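Local structure of endoglucanase (Clostridium thermocellum, 2C4X) at residues A[43-48]-A[53-58]; A[127-132]-A[137-142]; A[184-189]-A[195-200]. The protein probably hydrolyses cellulose in the cellulosome, this C-terminal piece being its PKD domain and the family 44 carbohydrate-binding module that recognises beta-glucan chains and xyloglucan. The protein carries 1 engineered substitution. One frame throughout, in Å; residues are numbered along the deposited sequence.

Interaction 1 (A[43-48]-A[53-58]); sequences YYVWDF and EGTSTT. Engineered in segment 43-48: V45 (natural residue Ala).
E53 begins the strand with its carboxylate lying over that of D47, the two planes stacked at 20° with OE2 of E53 3.5 Å from OD2 of D47. These like charges probably repel; the other D47 oxygen, OD1, accepts from the backbone N of G49. At G54 the backbones join in a hydrogen-bonded antiparallel pair: its N gives to O of W46 (2.9 Å) and its O takes the N-H of W46 (2.7 Å), a nearly straight bond at 168°. The same oxygen of G54 meets the edge of the indole in its plane. T55 turns to the other face, that of D47 and E53, alongside the engineered V45, with CG2 of T55 3.9 Å from CG2 of V45. Both residues set CG2 anti to the carbonyl carbon, and the side chains lie side by side, pointing the same way. Strands 41-47 and 53-56, antiparallel and joined by a short turn, form a beta hairpin, 53-56 being an outermost strand of a four-stranded sheet in the immunoglobulin-like sandwich of the PKD domain; W46 turns with Y44 to the buried face and meets F14 edge to face. S56 resumes the ladder, its O accepting from N of Y44 at 2.8 Å while its N gives back to O of Y44, and its OG is hydrogen-bonded to OG1 of T58 (3.0 Å). T57 leaves the strand, but its O, like that of S56, lies at the Y44 ring edge. O of T58 accepts from a water (2.8 Å) that takes the N-H of W46 NE1 (2.7 Å), tying the indole to the departing chain.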
loop_
_atom_site.group_PDB
_atom_site.type_symbol
_atom_site.label_atom_id
_atom_site.label_comp_id
_atom_site.label_asym_id
_atom_site.label_seq_id
_atom_site.Cartn_x
_atom_site.Cartn_y
_atom_site.Cartn_z
ATOM N N TYR A 43 1.660 34.404 -15.078
ATOM C CA TYR A 43 0.937 33.710 -14.025
ATOM C C TYR A 43 1.044 32.183 -14.093
ATOM O O TYR A 43 1.503 31.601 -15.091
ATOM C CB TYR A 43 -0.525 34.198 -13.906
ATOM C CG TYR A 43 -1.299 34.197 -15.198
ATOM C CD1 TYR A 43 -1.943 33.042 -15.636
ATOM C CD2 TYR A 43 -1.386 35.347 -15.986
ATOM C CE1 TYR A 43 -2.665 33.028 -16.828
ATOM C CE2 TYR A 43 -2.089 35.347 -17.182
ATOM C CZ TYR A 43 -2.735 34.179 -17.594
ATOM O OH TYR A 43 -3.448 34.144 -18.774
ATOM N N TYR A 44 0.659 31.571 -12.980
ATOM C CA TYR A 44 0.698 30.134 -12.772
ATOM C C TYR A 44 -0.719 29.726 -12.441
ATOM O O TYR A 44 -1.321 30.287 -11.519
ATOM C CB TYR A 44 1.603 29.803 -11.575
ATOM C CG TYR A 44 3.024 30.306 -11.710
ATOM C CD1 TYR A 44 3.340 31.645 -11.439
ATOM C CD2 TYR A 44 4.055 29.447 -12.110
ATOM C CE1 TYR A 44 4.619 32.111 -11.577
ATOM C CE2 TYR A 44 5.344 29.904 -12.243
ATOM C CZ TYR A 44 5.622 31.243 -11.978
ATOM O OH TYR A 44 6.904 31.719 -12.099
ATOM N N VAL A 45 -1.255 28.762 -13.186
ATOM C CA VAL A 45 -2.616 28.272 -12.967
ATOM C C VAL A 45 -2.526 26.786 -12.592
ATOM O O VAL A 45 -1.888 26.006 -13.296
ATOM C CB VAL A 45 -3.509 28.471 -14.219
ATOM C CG1 VAL A 45 -4.916 27.889 -13.997
ATOM C CG2 VAL A 45 -3.604 29.960 -14.587
ATOM N N TRP A 46 -3.146 26.423 -11.473
ATOM C CA TRP A 46 -3.061 25.072 -10.913
ATOM C C TRP A 46 -4.424 24.395 -10.901
ATOM O O TRP A 46 -5.425 25.015 -10.523
ATOM C CB TRP A 46 -2.586 25.143 -9.464
ATOM C CG TRP A 46 -1.234 25.763 -9.270
ATOM C CD1 TRP A 46 -0.956 27.085 -9.056
ATOM C CD2 TRP A 46 0.019 25.078 -9.237
ATOM N NE1 TRP A 46 0.400 27.267 -8.909
ATOM C CE2 TRP A 46 1.025 26.055 -9.024
ATOM C CE3 TRP A 46 0.398 23.735 -9.403
ATOM C CZ2 TRP A 46 2.381 25.730 -8.936
ATOM C CZ3 TRP A 46 1.746 23.411 -9.322
ATOM C CH2 TRP A 46 2.724 24.410 -9.091
ATOM N N ASP A 47 -4.452 23.123 -11.301
ATOM C CA ASP A 47 -5.627 22.282 -11.133
ATOM C C ASP A 47 -5.162 21.169 -10.199
ATOM O O ASP A 47 -4.276 20.389 -10.547
ATOM C CB ASP A 47 -6.113 21.737 -12.485
ATOM C CG ASP A 47 -7.350 20.855 -12.363
ATOM O OD1 ASP A 47 -7.506 20.122 -11.366
ATOM O OD2 ASP A 47 -8.179 20.877 -13.290
ATOM N N PHE A 48 -5.753 21.115 -9.006
ATOM C CA PHE A 48 -5.288 20.205 -7.956
ATOM C C PHE A 48 -5.844 18.780 -8.099
ATOM O O PHE A 48 -5.427 17.871 -7.381
ATOM C CB PHE A 48 -5.549 20.824 -6.569
ATOM C CG PHE A 48 -4.788 22.104 -6.348
ATOM C CD1 PHE A 48 -3.406 22.074 -6.119
ATOM C CD2 PHE A 48 -5.438 23.339 -6.407
ATOM C CE1 PHE A 48 -2.689 23.250 -5.944
ATOM C CE2 PHE A 48 -4.719 24.527 -6.233
ATOM C CZ PHE A 48 -3.340 24.467 -5.991
ATOM N N GLU A 53 -9.197 24.691 -8.152
ATOM C CA GLU A 53 -8.140 25.258 -8.976
ATOM C C GLU A 53 -7.693 26.557 -8.313
ATOM O O GLU A 53 -8.429 27.140 -7.517
ATOM C CB GLU A 53 -8.641 25.529 -10.409
ATOM C CG GLU A 53 -9.045 24.267 -11.172
ATOM C CD GLU A 53 -9.306 24.482 -12.652
ATOM O OE1 GLU A 53 -8.672 25.349 -13.277
ATOM O OE2 GLU A 53 -10.145 23.743 -13.203
ATOM N N GLY A 54 -6.497 27.015 -8.648
ATOM C CA GLY A 54 -6.005 28.284 -8.130
ATOM C C GLY A 54 -4.976 28.912 -9.042
ATOM O O GLY A 54 -4.406 28.251 -9.910
ATOM N N THR A 55 -4.754 30.206 -8.849
ATOM C CA THR A 55 -3.760 30.933 -9.624
ATOM C C THR A 55 -2.837 31.714 -8.695
ATOM O O THR A 55 -3.214 32.062 -7.572
ATOM C CB THR A 55 -4.413 31.923 -10.592
ATOM O OG1 THR A 55 -5.021 32.981 -9.843
ATOM C CG2 THR A 55 -5.465 31.241 -11.449
ATOM N N SER A 56 -1.623 31.970 -9.168
ATOM C CA SER A 56 -0.710 32.890 -8.508
ATOM C C SER A 56 0.164 33.607 -9.533
ATOM O O SER A 56 0.372 33.099 -10.635
ATOM C CB SER A 56 0.174 32.152 -7.503
ATOM O OG SER A 56 0.988 33.094 -6.811
ATOM N N THR A 57 0.661 34.790 -9.168
ATOM C CA THR A 57 1.654 35.480 -9.992
ATOM C C THR A 57 3.074 35.092 -9.550
ATOM O O THR A 57 4.064 35.498 -10.169
ATOM C CB THR A 57 1.479 37.026 -9.971
ATOM O OG1 THR A 57 1.521 37.493 -8.619
ATOM C CG2 THR A 57 0.148 37.437 -10.608
ATOM N N THR A 58 3.156 34.309 -8.474
ATOM C CA THR A 58 4.429 33.791 -7.962
ATOM C C THR A 58 4.442 32.253 -8.045
ATOM O O THR A 58 3.384 31.639 -8.048
ATOM C CB THR A 58 4.689 34.265 -6.514
ATOM O OG1 THR A 58 3.635 33.802 -5.666
ATOM C CG2 THR A 58 4.781 35.794 -6.433
HETATM O O HOH W 1 1.942 29.240 -7.915
#

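Interaction 2 (A[127-132]-A[137-142]); sequences TTEKAF and GLKWTV
T127 and G137 exchange a pair of backbone hydrogen bonds that satisfy both residues at once: N of T127 gives to O of G137 (2.9 Å, nearly straight at 172°), and N of G137 returns a longer bond to O of T127 (3.1 Å). This antiparallel pair stands where strand 120-127 gives way to a loop, and the side-chain hydroxyl of T127 organises the exit. With OG1 anti to its own backbone N (chi1 -173°), it accepts from N of E129 at 2.9 Å, making an ST turn. The remaining branch, CG2, packs 3.6 Å from CB of K139, the two side chains crossing at about a right angle. From there the fully extended chain of K139 carries its ammonium group to the carboxylate of E129, where NZ lies 2.8 Å from OE1. The approach is on the syn side and only 19° out of the carboxylate plane; OE1 is also reached, weakly, by the hydroxyl of Y246. Two carbonyls have a shared partner, for one water donates both to O of K130 (2.7 Å) and to O of L138 (3.1 Å). Beyond the turn, N of F132 bonds to the carboxylate of D248, a calcium ligand, and the connection between the segments supplies K133 and R136 to the same metal site of the carbohydrate-binding module. The loop is thus secured by backbone pairing, a hydroxyl, a water and an ion pair, and the nearby K139 ammonium would be expected to stabilise the carboxylate of E129 in its ionised form.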
loop_
_atom_site.group_PDB
_atom_site.type_symbol
_atom_site.label_atom_id
_atom_site.label_comp_id
_atom_site.label_asym_id
_atom_site.label_seq_id
_atom_site.Cartn_x
_atom_site.Cartn_y
_atom_site.Cartn_z
ATOM N N THR A 127 -4.654 -6.426 18.153
ATOM C CA THR A 127 -3.736 -5.698 19.030
ATOM C C THR A 127 -3.668 -4.196 18.742
ATOM O O THR A 127 -3.929 -3.763 17.623
ATOM C CB THR A 127 -2.297 -6.291 18.943
ATOM O OG1 THR A 127 -1.462 -5.678 19.933
ATOM C CG2 THR A 127 -1.681 -6.063 17.560
ATOM N N THR A 128 -3.311 -3.418 19.763
ATOM C CA THR A 128 -2.982 -2.005 19.599
ATOM C C THR A 128 -1.471 -1.775 19.748
ATOM O O THR A 128 -1.004 -0.638 19.632
ATOM C CB THR A 128 -3.734 -1.100 20.622
ATOM O OG1 THR A 128 -3.442 -1.532 21.957
ATOM C CG2 THR A 128 -5.244 -1.140 20.405
ATOM N N GLU A 129 -0.714 -2.845 20.001
ATOM C CA GLU A 129 0.729 -2.746 20.259
ATOM C C GLU A 129 1.510 -2.239 19.050
ATOM O O GLU A 129 2.391 -1.384 19.188
ATOM C CB GLU A 129 1.296 -4.083 20.752
ATOM C CG GLU A 129 0.889 -4.426 22.186
ATOM C CD GLU A 129 1.254 -5.847 22.611
ATOM O OE1 GLU A 129 1.908 -6.583 21.836
ATOM O OE2 GLU A 129 0.883 -6.223 23.747
ATOM N N LYS A 130 1.181 -2.782 17.876
ATOM C CA LYS A 130 1.719 -2.321 16.604
ATOM C C LYS A 130 0.617 -2.350 15.553
ATOM O O LYS A 130 -0.183 -3.288 15.503
ATOM C CB LYS A 130 2.874 -3.215 16.131
ATOM C CG LYS A 130 4.138 -3.146 16.968
ATOM C CD LYS A 130 5.284 -3.914 16.312
ATOM C CE LYS A 130 6.379 -4.241 17.333
ATOM N NZ LYS A 130 7.021 -3.023 17.916
ATOM N N ALA A 131 0.581 -1.322 14.713
ATOM C CA ALA A 131 -0.309 -1.294 13.558
ATOM C C ALA A 131 0.403 -0.597 12.418
ATOM O O ALA A 131 1.289 0.237 12.653
ATOM C CB ALA A 131 -1.604 -0.581 13.895
ATOM N N PHE A 132 0.040 -0.950 11.187
ATOM C CA PHE A 132 0.602 -0.283 10.017
ATOM C C PHE A 132 -0.192 0.985 9.703
ATOM O O PHE A 132 0.382 2.020 9.360
ATOM C CB PHE A 132 0.659 -1.216 8.792
ATOM C CG PHE A 132 1.202 -0.548 7.564
ATOM C CD1 PHE A 132 2.573 -0.336 7.424
ATOM C CD2 PHE A 132 0.344 -0.092 6.568
ATOM C CE1 PHE A 132 3.085 0.313 6.298
ATOM C CE2 PHE A 132 0.840 0.565 5.441
ATOM C CZ PHE A 132 2.216 0.761 5.301
ATOM N N GLY A 137 -4.226 -3.882 14.549
ATOM C CA GLY A 137 -3.825 -4.880 13.561
ATOM C C GLY A 137 -3.882 -6.241 14.227
ATOM O O GLY A 137 -4.482 -6.385 15.293
ATOM N N LEU A 138 -3.261 -7.238 13.599
ATOM C CA LEU A 138 -3.160 -8.573 14.193
ATOM C C LEU A 138 -1.790 -8.793 14.810
ATOM O O LEU A 138 -0.778 -8.267 14.322
ATOM C CB LEU A 138 -3.454 -9.674 13.164
ATOM C CG LEU A 138 -4.875 -9.763 12.599
ATOM C CD1 LEU A 138 -5.030 -10.977 11.677
ATOM C CD2 LEU A 138 -5.927 -9.785 13.718
ATOM N N LYS A 139 -1.774 -9.560 15.895
ATOM C CA LYS A 139 -0.550 -9.967 16.552
ATOM C C LYS A 139 -0.539 -11.487 16.543
ATOM O O LYS A 139 -1.394 -12.128 17.157
ATOM C CB LYS A 139 -0.506 -9.418 17.980
ATOM C CG LYS A 139 0.710 -9.819 18.788
ATOM C CD LYS A 139 0.587 -9.300 20.217
ATOM C CE LYS A 139 1.655 -9.891 21.109
ATOM N NZ LYS A 139 1.641 -9.295 22.481
ATOM N N TRP A 140 0.427 -12.048 15.830
ATOM C CA TRP A 140 0.475 -13.479 15.561
ATOM C C TRP A 140 1.713 -14.066 16.218
ATOM O O TRP A 140 2.838 -13.801 15.792
ATOM C CB TRP A 140 0.469 -13.707 14.043
ATOM C CG TRP A 140 0.600 -15.142 13.542
ATOM C CD1 TRP A 140 0.156 -16.289 14.151
ATOM C CD2 TRP A 140 1.180 -15.550 12.292
ATOM N NE1 TRP A 140 0.449 -17.387 13.360
ATOM C CE2 TRP A 140 1.075 -16.961 12.216
ATOM C CE3 TRP A 140 1.784 -14.856 11.229
ATOM C CZ2 TRP A 140 1.560 -17.695 11.114
ATOM C CZ3 TRP A 140 2.264 -15.587 10.129
ATOM C CH2 TRP A 140 2.146 -16.992 10.082
ATOM N N THR A 141 1.500 -14.844 17.273
ATOM C CA THR A 141 2.606 -15.428 18.030
ATOM C C THR A 141 2.734 -16.915 17.726
ATOM O O THR A 141 1.795 -17.681 17.928
ATOM C CB THR A 141 2.452 -15.190 19.557
ATOM O OG1 THR A 141 2.245 -13.792 19.808
ATOM C CG2 THR A 141 3.696 -15.658 20.317
ATOM N N VAL A 142 3.910 -17.300 17.235
ATOM C CA VAL A 142 4.188 -18.678 16.836
ATOM C C VAL A 142 5.229 -19.312 17.753
ATOM O O VAL A 142 6.291 -18.733 18.005
ATOM C CB VAL A 142 4.686 -18.756 15.366
ATOM C CG1 VAL A 142 4.983 -20.213 14.959
ATOM C CG2 VAL A 142 3.679 -18.116 14.416
HETATM O O HOH W 2 -0.499 -5.227 13.643
#

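Interaction 3 (A[184-189]-A[195-200]); sequences YIMPHT and VLWNST
Y184 and W197 form an offset stack, with centroids of the phenol and the indole six-membered ring 4.8 Å apart and planes at 22°. CH2 of W197 stands over one face of the phenol, 3.4 Å from CG of Y184, and CB of Y184 in turn makes a CH-pi contact over the indole face. The first torsion of each residue brings the rings together: Y184 sets CG between its backbone N and carbonyl carbon (chi1 70°), which lays the phenol against the indole face, and W197 holds CG anti to its backbone N; the hydroxyl of Y184 is bonded to Q230. The side chain of M186, a selenomethionine, runs out with CG opposite the backbone N and then bends at its last torsion (chi3 51°). Its selenium reaches the edge of the same indole in plane, 3.8 Å from CE3 of W197, a Met-aromatic contact. CG of M186 also presses tightly on CG1 of V195 at 3.5 Å, a methyl that the selenium touches too. N198 and I185 point to the opposite face of the strands. N198 holds CG beside its backbone N, anti to the carbonyl carbon, and this puts ND2 near O of I185; ND2 (3.2 Å) and backbone N (3.1 Å) of N198 both give to that O, arriving from opposite faces of the carbonyl plane, and N of I185 donates to O of N198 at 2.8 Å. CD of P187 lies against the same ND2. O of P187 accepts from N of L196 at 2.8 Å. The whole is an antiparallel beta hairpin joining strand 178-187 to an outermost strand, 198-203, of one five-stranded sheet, as expected in the beta-sandwich carbohydrate-binding modules.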
loop_
_atom_site.group_PDB
_atom_site.type_symbol
_atom_site.label_atom_id
_atom_site.label_comp_id
_atom_site.label_asym_id
_atom_site.label_seq_id
_atom_site.Cartn_x
_atom_site.Cartn_y
_atom_site.Cartn_z
ATOM N N TYR A 184 0.003 -15.862 0.691
ATOM C CA TYR A 184 -0.487 -16.770 -0.318
ATOM C C TYR A 184 -1.973 -16.625 -0.532
ATOM O O TYR A 184 -2.709 -16.126 0.328
ATOM C CB TYR A 184 -0.155 -18.228 0.036
ATOM C CG TYR A 184 -0.930 -18.774 1.221
ATOM C CD1 TYR A 184 -2.181 -19.392 1.050
ATOM C CD2 TYR A 184 -0.393 -18.711 2.507
ATOM C CE1 TYR A 184 -2.885 -19.907 2.134
ATOM C CE2 TYR A 184 -1.085 -19.218 3.597
ATOM C CZ TYR A 184 -2.326 -19.810 3.410
ATOM O OH TYR A 184 -2.984 -20.318 4.511
ATOM N N ILE A 185 -2.399 -17.054 -1.708
ATOM C CA ILE A 185 -3.809 -17.284 -1.976
ATOM C C ILE A 185 -3.948 -18.631 -2.670
ATOM O O ILE A 185 -3.235 -18.939 -3.642
ATOM C CB ILE A 185 -4.484 -16.136 -2.763
ATOM C CG1 ILE A 185 -6.009 -16.350 -2.775
ATOM C CG2 ILE A 185 -3.906 -16.015 -4.183
ATOM C CD1 ILE A 185 -6.812 -15.120 -2.977
HETATM N N MSE A 186 -4.848 -19.444 -2.136
HETATM C CA MSE A 186 -4.992 -20.816 -2.546
HETATM C C MSE A 186 -6.442 -21.112 -2.939
HETATM O O MSE A 186 -7.242 -21.519 -2.092
HETATM C CB MSE A 186 -4.518 -21.735 -1.408
HETATM C CG MSE A 186 -4.568 -23.213 -1.729
HETATM SE SE MSE A 186 -3.684 -24.333 -0.373
HETATM C CE MSE A 186 -4.571 -23.622 1.186
ATOM N N PRO A 187 -6.799 -20.861 -4.218
ATOM C CA PRO A 187 -8.077 -21.353 -4.740
ATOM C C PRO A 187 -8.089 -22.877 -4.805
ATOM O O PRO A 187 -7.049 -23.507 -5.043
ATOM C CB PRO A 187 -8.146 -20.766 -6.155
ATOM C CG PRO A 187 -7.096 -19.710 -6.202
ATOM C CD PRO A 187 -6.049 -20.100 -5.233
ATOM N N HIS A 188 -9.258 -23.460 -4.573
ATOM C CA HIS A 188 -9.425 -24.904 -4.597
ATOM C C HIS A 188 -10.871 -25.191 -4.964
ATOM O O HIS A 188 -11.745 -24.342 -4.740
ATOM C CB HIS A 188 -9.082 -25.516 -3.221
ATOM C CG HIS A 188 -9.878 -24.936 -2.082
ATOM N ND1 HIS A 188 -11.051 -25.501 -1.633
ATOM C CD2 HIS A 188 -9.677 -23.834 -1.320
ATOM C CE1 HIS A 188 -11.541 -24.771 -0.645
ATOM N NE2 HIS A 188 -10.729 -23.750 -0.439
ATOM N N THR A 189 -11.123 -26.363 -5.549
ATOM C CA THR A 189 -12.478 -26.851 -5.710
ATOM C C THR A 189 -13.077 -27.080 -4.307
ATOM O O THR A 189 -12.340 -27.367 -3.352
ATOM C CB THR A 189 -12.525 -28.179 -6.513
ATOM O OG1 THR A 189 -11.639 -29.132 -5.906
ATOM C CG2 THR A 189 -12.125 -27.963 -7.977
ATOM N N VAL A 195 -6.174 -28.010 -6.249
ATOM C CA VAL A 195 -5.693 -26.904 -5.455
ATOM C C VAL A 195 -4.692 -26.088 -6.287
ATOM O O VAL A 195 -3.838 -26.657 -6.979
ATOM C CB VAL A 195 -5.036 -27.443 -4.167
ATOM C CG1 VAL A 195 -4.473 -26.326 -3.322
ATOM C CG2 VAL A 195 -6.028 -28.299 -3.372
ATOM N N LEU A 196 -4.803 -24.762 -6.226
ATOM C CA LEU A 196 -3.828 -23.892 -6.894
ATOM C C LEU A 196 -3.060 -23.100 -5.863
ATOM O O LEU A 196 -3.647 -22.498 -4.979
ATOM C CB LEU A 196 -4.514 -22.927 -7.872
ATOM C CG LEU A 196 -5.491 -23.523 -8.894
ATOM C CD1 LEU A 196 -6.119 -22.400 -9.743
ATOM C CD2 LEU A 196 -4.810 -24.545 -9.794
ATOM N N TRP A 197 -1.746 -23.077 -5.995
ATOM C CA TRP A 197 -0.912 -22.369 -5.040
ATOM C C TRP A 197 -0.314 -21.112 -5.665
ATOM O O TRP A 197 0.401 -21.183 -6.669
ATOM C CB TRP A 197 0.177 -23.295 -4.508
ATOM C CG TRP A 197 1.065 -22.642 -3.488
ATOM C CD1 TRP A 197 2.320 -22.164 -3.689
ATOM C CD2 TRP A 197 0.752 -22.390 -2.113
ATOM N NE1 TRP A 197 2.822 -21.640 -2.525
ATOM C CE2 TRP A 197 1.876 -21.758 -1.540
ATOM C CE3 TRP A 197 -0.371 -22.637 -1.311
ATOM C CZ2 TRP A 197 1.915 -21.370 -0.202
ATOM C CZ3 TRP A 197 -0.338 -22.249 0.018
ATOM C CH2 TRP A 197 0.802 -21.626 0.564
ATOM N N ASN A 198 -0.654 -19.964 -5.083
ATOM C CA ASN A 198 -0.060 -18.680 -5.459
ATOM C C ASN A 198 0.534 -18.040 -4.223
ATOM O O ASN A 198 -0.148 -17.922 -3.201
ATOM C CB ASN A 198 -1.118 -17.758 -6.064
ATOM C CG ASN A 198 -1.891 -18.428 -7.179
ATOM O OD1 ASN A 198 -1.439 -18.459 -8.318
ATOM N ND2 ASN A 198 -3.046 -18.999 -6.849
ATOM N N SER A 199 1.798 -17.629 -4.297
ATOM C CA SER A 199 2.444 -17.037 -3.128
ATOM C C SER A 199 3.560 -16.079 -3.509
ATOM O O SER A 199 4.062 -16.104 -4.631
ATOM C CB SER A 199 2.995 -18.125 -2.199
ATOM O OG SER A 199 4.201 -18.663 -2.710
ATOM N N THR A 200 3.953 -15.241 -2.562
ATOM C CA THR A 200 5.122 -14.397 -2.756
ATOM C C THR A 200 6.176 -14.790 -1.724
ATOM O O THR A 200 6.169 -14.329 -0.582
ATOM C CB THR A 200 4.754 -12.908 -2.719
ATOM O OG1 THR A 200 3.752 -12.664 -3.716
ATOM C CG2 THR A 200 5.981 -12.028 -3.021
#

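How the interactions relate
Along the chain the three contacts follow one another without overlap, and they divide between two domains. Interaction 1 belongs to the PKD domain, its centre about 45 Å from that of interaction 2 and about 50 Å from that of interaction 3. Interactions 2 and 3 share the carbohydrate-binding module, centres about 25 Å apart, on different five-stranded antiparallel sheets. Interactions 1 and 3 each join the strands of one hairpin, while interaction 2 ties the loop after strand 120-127, beside a calcium site, to the next strand. Each contact thus joins parts close in sequence within one domain, and none of the three bridges the PKD domain and the carbohydrate-binding module.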